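Local atomic coordinates of 7,8-dihydro-6-hydroxymethylpterin pyrophosphokinase-dihydropteroate synthase (PDB entry 6JWS), a protein that probably makes 6-hydroxymethyl-7,8-dihydropterin diphosphate with ATP and then joins it to 4-aminobenzoate, giving 7,8-dihydropteroate for folate synthesis. Residues B[393-397]-B[398-402]; B[545-548]-B[549-553]; B[649-652]-B[653-656]; B[697-700]-B[701-705]. The protein carries 1 engineered substitution. One frame throughout, in Å; residues are numbered along the deposited sequence.

Interaction 1. Residues B[393-397]-B[398-402]; sequences GILNV and NYDSF
The amide of Asn396 lies obliquely beside the Tyr399 ring, the two planes 27° apart, and next to Tyr399 CB. The next flat group, the Asn398 amide, sits at the edge of the Phe402 ring, in its plane, while Ser401 CB lies 3.8 Å above one face of that ring, over its centre. The backbone closes the turn: Asp400 N donates to Asn396 O at 2.9 Å, nearly straight (163°). A second bond, Ser401 N to Val397 O at 3.0 Å, is weak because it is bent. Leu395 has CG anti to its backbone N (chi1 -179°), which sends CD1 across the Asp400 carboxylate, 4.0 Å from Asp400 OD1. That carboxylate also has a long, weak ion pair with Arg413. Val397 packs its side chain on Leu451 and Ile431, and its CG1 stays 4.2 Å from Ser401 OG. The Asn396 side chain is about 8 Å from bound pteroic acid, nearest atoms. Asn396 ends strand 390-396 and is the N-cap of helix 397-402, so the chain passes from strand to helix without a linker, at a strand-to-helix junction of the parallel barrel in the TIM-barrel pterin-binding domain.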
loop_
_atom_site.group_PDB
_atom_site.type_symbol
_atom_site.label_atom_id
_atom_site.label_comp_id
_atom_site.label_asym_id
_atom_site.label_seq_id
_atom_site.Cartn_x
_atom_site.Cartn_y
_atom_site.Cartn_z
ATOM N N GLY B 393 -20.660 -1.145 10.467
ATOM C CA GLY B 393 -21.089 -2.514 10.751
ATOM C C GLY B 393 -22.516 -2.761 10.260
ATOM O O GLY B 393 -23.371 -1.880 10.359
ATOM N N ILE B 394 -22.742 -3.945 9.683
ATOM C CA ILE B 394 -23.974 -4.232 8.958
ATOM C C ILE B 394 -24.944 -4.965 9.888
ATOM O O ILE B 394 -24.589 -5.979 10.477
ATOM C CB ILE B 394 -23.700 -5.094 7.705
ATOM C CG1 ILE B 394 -22.863 -4.380 6.647
ATOM C CG2 ILE B 394 -25.000 -5.626 7.106
ATOM C CD1 ILE B 394 -22.245 -5.329 5.633
ATOM N N LEU B 395 -26.174 -4.454 10.002
ATOM C CA LEU B 395 -27.244 -5.202 10.644
ATOM C C LEU B 395 -28.410 -5.344 9.670
ATOM O O LEU B 395 -29.185 -4.420 9.493
ATOM C CB LEU B 395 -27.703 -4.505 11.929
ATOM C CG LEU B 395 -28.817 -5.259 12.658
ATOM C CD1 LEU B 395 -28.277 -6.522 13.309
ATOM C CD2 LEU B 395 -29.477 -4.380 13.707
ATOM N N ASN B 396 -28.506 -6.505 9.034
ATOM C CA ASN B 396 -29.619 -6.821 8.160
ATOM C C ASN B 396 -30.617 -7.654 8.962
ATOM O O ASN B 396 -30.336 -8.801 9.299
ATOM C CB ASN B 396 -29.151 -7.581 6.917
ATOM C CG ASN B 396 -30.293 -8.062 6.041
ATOM O OD1 ASN B 396 -31.365 -7.471 6.015
ATOM N ND2 ASN B 396 -30.058 -9.118 5.280
ATOM N N VAL B 397 -31.771 -7.055 9.272
ATOM C CA VAL B 397 -32.713 -7.678 10.187
ATOM C C VAL B 397 -33.303 -8.947 9.559
ATOM O O VAL B 397 -33.348 -9.990 10.214
ATOM C CB VAL B 397 -33.763 -6.684 10.711
ATOM C CG1 VAL B 397 -34.793 -7.380 11.609
ATOM C CG2 VAL B 397 -33.079 -5.537 11.447
ATOM N N ASN B 398 -33.668 -8.868 8.274
ATOM C CA ASN B 398 -34.083 -10.032 7.510
ATOM C C ASN B 398 -33.115 -11.194 7.726
ATOM O O ASN B 398 -33.538 -12.281 8.125
ATOM C CB ASN B 398 -34.143 -9.748 6.010
ATOM C CG ASN B 398 -35.553 -9.649 5.478
ATOM O OD1 ASN B 398 -36.005 -8.562 5.115
ATOM N ND2 ASN B 398 -36.253 -10.774 5.419
ATOM N N TYR B 399 -31.829 -10.967 7.415
ATOM C CA TYR B 399 -30.833 -12.017 7.529
ATOM C C TYR B 399 -30.778 -12.519 8.965
ATOM O O TYR B 399 -30.868 -13.712 9.205
ATOM C CB TYR B 399 -29.428 -11.566 7.117
ATOM C CG TYR B 399 -28.423 -12.694 7.094
ATOM C CD1 TYR B 399 -28.334 -13.555 6.003
ATOM C CD2 TYR B 399 -27.573 -12.924 8.165
ATOM C CE1 TYR B 399 -27.422 -14.604 5.971
ATOM C CE2 TYR B 399 -26.648 -13.964 8.147
ATOM C CZ TYR B 399 -26.571 -14.808 7.047
ATOM O OH TYR B 399 -25.662 -15.834 7.030
ATOM N N ASP B 400 -30.639 -11.584 9.900
ATOM C CA ASP B 400 -30.389 -11.863 11.302
ATOM C C ASP B 400 -31.494 -12.744 11.896
ATOM O O ASP B 400 -31.232 -13.488 12.840
ATOM C CB ASP B 400 -30.277 -10.547 12.075
ATOM C CG ASP B 400 -29.087 -10.462 13.012
ATOM O OD1 ASP B 400 -27.929 -10.448 12.499
ATOM O OD2 ASP B 400 -29.323 -10.389 14.253
ATOM N N SER B 401 -32.715 -12.638 11.350
ATOM C CA SER B 401 -33.923 -13.237 11.906
ATOM C C SER B 401 -34.281 -14.540 11.190
ATOM O O SER B 401 -34.632 -15.516 11.842
ATOM C CB SER B 401 -35.098 -12.259 11.873
ATOM O OG SER B 401 -35.022 -11.323 12.942
ATOM N N PHE B 402 -34.187 -14.553 9.851
ATOM C CA PHE B 402 -34.808 -15.594 9.043
ATOM C C PHE B 402 -33.778 -16.498 8.360
ATOM O O PHE B 402 -34.158 -17.413 7.628
ATOM C CB PHE B 402 -35.792 -14.990 8.035
ATOM C CG PHE B 402 -36.774 -14.008 8.623
ATOM C CD1 PHE B 402 -37.516 -14.328 9.754
ATOM C CD2 PHE B 402 -36.976 -12.768 8.037
ATOM C CE1 PHE B 402 -38.418 -13.422 10.294
ATOM C CE2 PHE B 402 -37.881 -11.862 8.573
ATOM C CZ PHE B 402 -38.598 -12.191 9.706
#

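Interaction 2. Residues B[545-548]-B[549-553]; sequences DNLV and YDIKN
Asn546 and Asp550 hold each other by two hydrogen bonds running in opposite senses. Asn546 N gives its hydrogen to Asp550 OD2 at 2.7 Å, almost straight (172°) but from above the carboxylate plane. Asp550 N returns a bond to Asn546 O, also 2.7 Å long. The carboxylate reaches back because Asp550 CG is beside its own backbone N, anti to the carbonyl carbon (chi1 -65°). Two waters add to this: one molecule accepts from Asp545 N and donates to Asp550 OD2 at 2.7 Å, while a second donates to Asp545 OD2 at 2.6 Å and to Asp550 OD1 at 2.9 Å. The second probably eases the repulsion between the two acids. Further along, Lys552 N meets Val548 O at 3.3 Å, whereas Ile551 N to Leu547 O is weak. Lys552 NZ is satisfied by Val596 O. Val548 CG1 makes a CH-pi contact over one face of the Tyr549 ring, and Asn546 OD1 lies at the ring's edge. Leu547 and Ile551 run side by side onto Leu590 of helix 584-592. With Asn546 as N-cap, this is the N-terminal turn of helix 547-564, which links strands 525-529 and 572-575 as a beta-alpha-beta unit of the TIM barrel.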
loop_
_atom_site.group_PDB
_atom_site.type_symbol
_atom_site.label_atom_id
_atom_site.label_comp_id
_atom_site.label_asym_id
_atom_site.label_seq_id
_atom_site.Cartn_x
_atom_site.Cartn_y
_atom_site.Cartn_z
ATOM N N ASP B 545 -20.863 2.240 -21.358
ATOM C CA ASP B 545 -20.010 2.934 -22.300
ATOM C C ASP B 545 -18.610 3.176 -21.702
ATOM O O ASP B 545 -17.605 2.846 -22.305
ATOM C CB ASP B 545 -20.688 4.221 -22.764
ATOM C CG ASP B 545 -19.816 4.951 -23.758
ATOM O OD1 ASP B 545 -19.279 4.279 -24.676
ATOM O OD2 ASP B 545 -19.638 6.170 -23.585
ATOM N N ASN B 546 -18.540 3.745 -20.500
ATOM C CA ASN B 546 -17.275 3.930 -19.812
ATOM C C ASN B 546 -17.497 3.654 -18.328
ATOM O O ASN B 546 -17.900 4.545 -17.596
ATOM C CB ASN B 546 -16.753 5.353 -20.032
ATOM C CG ASN B 546 -15.337 5.525 -19.529
ATOM O OD1 ASN B 546 -14.905 4.834 -18.598
ATOM N ND2 ASN B 546 -14.604 6.444 -20.137
ATOM N N LEU B 547 -17.274 2.417 -17.890
ATOM C CA LEU B 547 -17.713 1.978 -16.574
ATOM C C LEU B 547 -17.327 2.987 -15.490
ATOM O O LEU B 547 -18.167 3.445 -14.715
ATOM C CB LEU B 547 -17.130 0.582 -16.300
ATOM C CG LEU B 547 -17.158 0.125 -14.835
ATOM C CD1 LEU B 547 -18.531 -0.449 -14.471
ATOM C CD2 LEU B 547 -16.080 -0.915 -14.590
ATOM N N VAL B 548 -16.049 3.368 -15.449
ATOM C CA VAL B 548 -15.552 4.125 -14.326
ATOM C C VAL B 548 -16.184 5.514 -14.277
ATOM O O VAL B 548 -16.609 5.977 -13.210
ATOM C CB VAL B 548 -14.010 4.118 -14.293
ATOM C CG1 VAL B 548 -13.474 5.226 -13.393
ATOM C CG2 VAL B 548 -13.515 2.746 -13.815
ATOM N N TYR B 549 -16.236 6.167 -15.440
ATOM C CA TYR B 549 -16.673 7.552 -15.541
ATOM C C TYR B 549 -18.198 7.681 -15.604
ATOM O O TYR B 549 -18.739 8.685 -15.119
ATOM C CB TYR B 549 -15.881 8.273 -16.640
ATOM C CG TYR B 549 -14.438 8.437 -16.225
ATOM C CD1 TYR B 549 -14.066 9.451 -15.349
ATOM C CD2 TYR B 549 -13.475 7.526 -16.626
ATOM C CE1 TYR B 549 -12.752 9.577 -14.923
ATOM C CE2 TYR B 549 -12.156 7.640 -16.209
ATOM C CZ TYR B 549 -11.801 8.669 -15.355
ATOM O OH TYR B 549 -10.502 8.803 -14.947
ATOM N N ASP B 550 -18.883 6.668 -16.152
ATOM C CA ASP B 550 -20.343 6.676 -16.155
ATOM C C ASP B 550 -20.885 6.734 -14.718
ATOM O O ASP B 550 -21.760 7.548 -14.421
ATOM C CB ASP B 550 -20.927 5.490 -16.936
ATOM C CG ASP B 550 -20.618 5.527 -18.435
ATOM O OD1 ASP B 550 -20.206 6.618 -18.940
ATOM O OD2 ASP B 550 -20.761 4.457 -19.095
ATOM N N ILE B 551 -20.322 5.897 -13.828
ATOM C CA ILE B 551 -20.751 5.803 -12.438
ATOM C C ILE B 551 -20.389 7.085 -11.683
ATOM O O ILE B 551 -21.249 7.683 -11.048
ATOM C CB ILE B 551 -20.209 4.500 -11.807
ATOM C CG1 ILE B 551 -20.983 3.278 -12.331
ATOM C CG2 ILE B 551 -20.210 4.563 -10.292
ATOM C CD1 ILE B 551 -20.216 1.985 -12.237
ATOM N N LYS B 552 -19.142 7.561 -11.824
ATOM C CA LYS B 552 -18.715 8.845 -11.285
ATOM C C LYS B 552 -19.635 9.984 -11.732
ATOM O O LYS B 552 -20.091 10.792 -10.901
ATOM C CB LYS B 552 -17.259 9.162 -11.667
ATOM C CG LYS B 552 -16.671 10.382 -10.974
ATOM C CD LYS B 552 -15.277 10.826 -11.413
ATOM C CE LYS B 552 -14.978 12.200 -10.845
ATOM N NZ LYS B 552 -13.526 12.493 -10.758
ATOM N N ASN B 553 -19.874 10.086 -13.048
ATOM C CA ASN B 553 -20.717 11.166 -13.571
ATOM C C ASN B 553 -22.139 11.056 -13.018
ATOM O O ASN B 553 -22.733 12.054 -12.659
ATOM C CB ASN B 553 -20.694 11.277 -15.103
ATOM C CG ASN B 553 -19.361 11.791 -15.619
ATOM O OD1 ASN B 553 -18.752 12.649 -14.974
ATOM N ND2 ASN B 553 -18.887 11.267 -16.749
HETATM O O HOH W 1 -23.061 3.228 -19.666
HETATM O O HOH W 2 -19.554 7.753 -21.522
#

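Interaction 3. Residues B[649-652]-B[653-656]; sequences FQMN and YMRK
Phe649 and Arg655 cross at about a right angle in the loop that leads into helix 657-680 of the pterin-binding TIM-barrel domain, the Phe649 side chain and a bound magnesium ion having their nearest atoms about 6 Å apart. Ring and guanidinium planes are 84° apart: the edge of the phenyl ring, at CE2, meets one guanidinium face, CE2 standing 3.9 Å above it. The opposite face is taken by the Tyr653 ring, whose CZ is 3.3 Å above its centre. Tyr653 reaches this place by setting CG between its backbone N and carbonyl carbon (chi1 58°), and Arg655 by a bend at chi2 that sets the guanidinium between the two rings. Arg655 NH1 also donates to Tyr653 O at 3.1 Å, with that oxygen near the guanidinium plane, which helps set how the group is turned. Outside the loop, Phe649 stacks on Tyr663, whose hydroxyl takes a weak bond from Arg655 NH2. Met651 slides past Arg655 in the reverse direction; it is bent at chi3, and its CE comes 4.1 Å from Met654 SD. The thioether sulphur has its own polar partner, for Arg655 N points at Met651 SD in a weak hydrogen bond of 3.5 Å.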
loop_
_atom_site.group_PDB
_atom_site.type_symbol
_atom_site.label_atom_id
_atom_site.label_comp_id
_atom_site.label_asym_id
_atom_site.label_seq_id
_atom_site.Cartn_x
_atom_site.Cartn_y
_atom_site.Cartn_z
ATOM N N PHE B 649 -16.667 -16.963 9.914
ATOM C CA PHE B 649 -18.096 -17.028 9.644
ATOM C C PHE B 649 -18.792 -17.794 10.770
ATOM O O PHE B 649 -18.532 -18.982 10.971
ATOM C CB PHE B 649 -18.355 -17.650 8.269
ATOM C CG PHE B 649 -19.806 -17.797 7.873
ATOM C CD1 PHE B 649 -20.644 -16.694 7.786
ATOM C CD2 PHE B 649 -20.332 -19.045 7.555
ATOM C CE1 PHE B 649 -21.973 -16.836 7.408
ATOM C CE2 PHE B 649 -21.659 -19.187 7.171
ATOM C CZ PHE B 649 -22.481 -18.082 7.105
ATOM N N GLN B 650 -19.662 -17.092 11.514
ATOM C CA GLN B 650 -20.540 -17.713 12.501
ATOM C C GLN B 650 -21.742 -18.322 11.785
ATOM O O GLN B 650 -22.630 -17.593 11.353
ATOM C CB GLN B 650 -21.024 -16.701 13.544
ATOM C CG GLN B 650 -19.908 -16.097 14.385
ATOM C CD GLN B 650 -20.315 -15.885 15.824
ATOM O OE1 GLN B 650 -21.388 -15.356 16.122
ATOM N NE2 GLN B 650 -19.450 -16.304 16.734
ATOM N N MET B 651 -21.749 -19.657 11.673
ATOM C CA MET B 651 -22.784 -20.394 10.962
ATOM C C MET B 651 -24.162 -20.132 11.579
ATOM O O MET B 651 -24.308 -20.106 12.803
ATOM C CB MET B 651 -22.485 -21.899 10.962
ATOM C CG MET B 651 -21.320 -22.277 10.057
ATOM S SD MET B 651 -20.906 -24.041 10.062
ATOM C CE MET B 651 -20.215 -24.241 11.706
ATOM N N ASN B 652 -25.152 -19.907 10.708
ATOM C CA ASN B 652 -26.546 -19.760 11.105
ATOM C C ASN B 652 -27.238 -21.123 11.071
ATOM O O ASN B 652 -28.053 -21.430 11.942
ATOM C CB ASN B 652 -27.269 -18.709 10.259
ATOM C CG ASN B 652 -26.913 -17.299 10.682
ATOM O OD1 ASN B 652 -25.916 -16.739 10.226
ATOM N ND2 ASN B 652 -27.722 -16.723 11.559
ATOM N N TYR B 653 -26.912 -21.907 10.033
ATOM C CA TYR B 653 -27.186 -23.332 9.960
ATOM C C TYR B 653 -25.904 -24.070 9.579
ATOM O O TYR B 653 -25.018 -23.480 8.960
ATOM C CB TYR B 653 -28.320 -23.625 8.976
ATOM C CG TYR B 653 -28.119 -23.151 7.558
ATOM C CD1 TYR B 653 -28.439 -21.852 7.182
ATOM C CD2 TYR B 653 -27.666 -24.019 6.575
ATOM C CE1 TYR B 653 -28.281 -21.422 5.872
ATOM C CE2 TYR B 653 -27.506 -23.609 5.259
ATOM C CZ TYR B 653 -27.819 -22.306 4.910
ATOM O OH TYR B 653 -27.667 -21.896 3.618
ATOM N N MET B 654 -25.831 -25.358 9.941
ATOM C CA MET B 654 -24.655 -26.183 9.701
ATOM C C MET B 654 -24.276 -26.158 8.218
ATOM O O MET B 654 -25.101 -26.425 7.340
ATOM C CB MET B 654 -24.865 -27.633 10.156
ATOM C CG MET B 654 -23.587 -28.462 10.116
ATOM S SD MET B 654 -22.253 -27.739 11.120
ATOM C CE MET B 654 -22.512 -28.598 12.671
ATOM N N ARG B 655 -23.008 -25.821 7.955
ATOM C CA ARG B 655 -22.508 -25.836 6.592
ATOM C C ARG B 655 -21.560 -27.020 6.427
ATOM O O ARG B 655 -21.003 -27.513 7.403
ATOM C CB ARG B 655 -21.834 -24.504 6.243
ATOM C CG ARG B 655 -22.768 -23.303 6.198
ATOM C CD ARG B 655 -23.806 -23.326 5.086
ATOM N NE ARG B 655 -24.240 -21.990 4.675
ATOM C CZ ARG B 655 -24.786 -21.067 5.476
ATOM N NH1 ARG B 655 -24.962 -21.312 6.766
ATOM N NH2 ARG B 655 -25.144 -19.892 4.983
ATOM N N LYS B 656 -21.394 -27.466 5.180
ATOM C CA LYS B 656 -20.380 -28.454 4.842
ATOM C C LYS B 656 -18.988 -27.841 5.000
ATOM O O LYS B 656 -18.838 -26.619 4.965
ATOM C CB LYS B 656 -20.596 -28.957 3.410
ATOM C CG LYS B 656 -21.638 -30.060 3.253
ATOM C CD LYS B 656 -22.022 -30.339 1.808
ATOM C CE LYS B 656 -20.899 -30.940 0.986
ATOM N NZ LYS B 656 -21.340 -31.307 -0.381
#

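Interaction 4. Residues B[697-700]-B[701-705]; sequences LDVL and TKIDQ
Thr701 leans back along the helix onto the carbonyl of Leu697, in helix 690-704, which follows strand 684-687 of the TIM barrel and borders the second subunit. Its chi1 of -59° lays OG1 beside the backbone N and anti to the carbonyl carbon, which is the side facing the preceding turn. Leu697 O is thus held twice, by Thr701 OG1 at 2.7 Å and by Thr701 N at 2.9 Å, and the two donors come from opposite faces of the carbonyl plane. Val699 and Ile703 are arranged otherwise: one turn apart, they lie side by side and point the same way. They face the other chain, Val699 packing on Met616 and Ile703 on Tyr676 of the second subunit. Leu700 packs on Tyr678 and Tyr679 of helix 657-680 and on Ala672 of the second subunit. Asp698 forms a salt bridge with Lys694 and accepts a bond from Asn617 N of the second subunit. Asp704 is held by the hydroxyl of Tyr678. In the backbone, Ile703 N donates to Val699 O at 3.0 Å. Beside that bond, Val699 CG1 touches Ile703 CD1 at 4.0 Å.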
loop_
_atom_site.group_PDB
_atom_site.type_symbol
_atom_site.label_atom_id
_atom_site.label_comp_id
_atom_site.label_asym_id
_atom_site.label_seq_id
_atom_site.Cartn_x
_atom_site.Cartn_y
_atom_site.Cartn_z
ATOM N N LEU B 697 -7.210 -2.741 10.434
ATOM C CA LEU B 697 -6.958 -1.312 10.365
ATOM C C LEU B 697 -6.040 -0.873 11.515
ATOM O O LEU B 697 -5.249 0.055 11.353
ATOM C CB LEU B 697 -8.301 -0.563 10.365
ATOM C CG LEU B 697 -9.258 -0.860 9.196
ATOM C CD1 LEU B 697 -10.532 -0.041 9.329
ATOM C CD2 LEU B 697 -8.626 -0.582 7.836
ATOM N N ASP B 698 -6.150 -1.524 12.681
ATOM C CA ASP B 698 -5.338 -1.143 13.834
ATOM C C ASP B 698 -3.853 -1.361 13.549
ATOM O O ASP B 698 -3.043 -0.520 13.904
ATOM C CB ASP B 698 -5.743 -1.884 15.109
ATOM C CG ASP B 698 -6.979 -1.297 15.792
ATOM O OD1 ASP B 698 -7.431 -0.205 15.365
ATOM O OD2 ASP B 698 -7.488 -1.935 16.759
ATOM N N VAL B 699 -3.515 -2.488 12.910
ATOM C CA VAL B 699 -2.143 -2.846 12.608
ATOM C C VAL B 699 -1.618 -1.960 11.481
ATOM O O VAL B 699 -0.469 -1.532 11.539
ATOM C CB VAL B 699 -2.043 -4.331 12.215
ATOM C CG1 VAL B 699 -0.684 -4.690 11.620
ATOM C CG2 VAL B 699 -2.405 -5.246 13.369
ATOM N N LEU B 700 -2.439 -1.699 10.445
ATOM C CA LEU B 700 -1.970 -0.838 9.363
ATOM C C LEU B 700 -1.711 0.581 9.886
ATOM O O LEU B 700 -0.713 1.199 9.520
ATOM C CB LEU B 700 -2.920 -0.881 8.162
ATOM C CG LEU B 700 -3.120 -2.264 7.518
ATOM C CD1 LEU B 700 -4.093 -2.209 6.353
ATOM C CD2 LEU B 700 -1.801 -2.859 7.033
ATOM N N THR B 701 -2.586 1.062 10.780
ATOM C CA THR B 701 -2.436 2.372 11.398
ATOM C C THR B 701 -1.136 2.447 12.208
ATOM O O THR B 701 -0.442 3.471 12.174
ATOM C CB THR B 701 -3.673 2.753 12.235
ATOM O OG1 THR B 701 -4.832 2.754 11.390
ATOM C CG2 THR B 701 -3.550 4.141 12.823
ATOM N N LYS B 702 -0.811 1.365 12.940
ATOM C CA LYS B 702 0.378 1.335 13.774
ATOM C C LYS B 702 1.633 1.366 12.907
ATOM O O LYS B 702 2.578 2.076 13.231
ATOM C CB LYS B 702 0.427 0.112 14.691
ATOM C CG LYS B 702 0.194 0.435 16.154
ATOM C CD LYS B 702 1.431 0.894 16.891
ATOM C CE LYS B 702 1.120 1.235 18.340
ATOM N NZ LYS B 702 2.236 1.952 19.001
ATOM N N ILE B 703 1.642 0.571 11.832
ATOM C CA ILE B 703 2.793 0.561 10.954
ATOM C C ILE B 703 3.001 1.955 10.353
ATOM O O ILE B 703 4.147 2.371 10.162
ATOM C CB ILE B 703 2.662 -0.543 9.891
ATOM C CG1 ILE B 703 2.650 -1.931 10.535
ATOM C CG2 ILE B 703 3.753 -0.401 8.834
ATOM C CD1 ILE B 703 2.368 -3.061 9.561
ATOM N N ASP B 704 1.902 2.695 10.123
ATOM C CA ASP B 704 1.966 3.994 9.466
ATOM C C ASP B 704 2.365 5.122 10.412
ATOM O O ASP B 704 2.722 6.196 9.939
ATOM C CB ASP B 704 0.624 4.385 8.851
ATOM C CG ASP B 704 0.574 4.252 7.344
ATOM O OD1 ASP B 704 1.631 3.982 6.735
ATOM O OD2 ASP B 704 -0.525 4.425 6.791
ATOM N N GLN B 705 2.248 4.923 11.730
ATOM C CA GLN B 705 2.589 6.006 12.643
ATOM C C GLN B 705 4.087 5.980 12.944
ATOM O O GLN B 705 4.538 5.328 13.880
ATOM C CB GLN B 705 1.663 6.065 13.864
ATOM C CG GLN B 705 1.861 4.931 14.853
ATOM C CD GLN B 705 1.491 5.277 16.277
ATOM O OE1 GLN B 705 0.794 6.252 16.543
ATOM N NE2 GLN B 705 1.955 4.460 17.212
#

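Overall arrangement
In chain order the four contacts follow in series; each joins adjacent segments, so none spans a loop, and none nest or cross. Interaction 1 turns the chain from barrel strand 390-396 into helix 397-402. Interaction 2 opens helix 547-564, its centre 31 Å from that of interaction 1, without touching it. Interaction 3 comes just before helix 657-680 and meets interaction 1 directly: Tyr399 reaches over to Phe649 and Asn652, tying a loop late in the chain to helix 397-402, which follows the barrel's first strand. Interaction 4 lies near the end of helix 690-704, packed on helix 657-680, and brings in the second subunit.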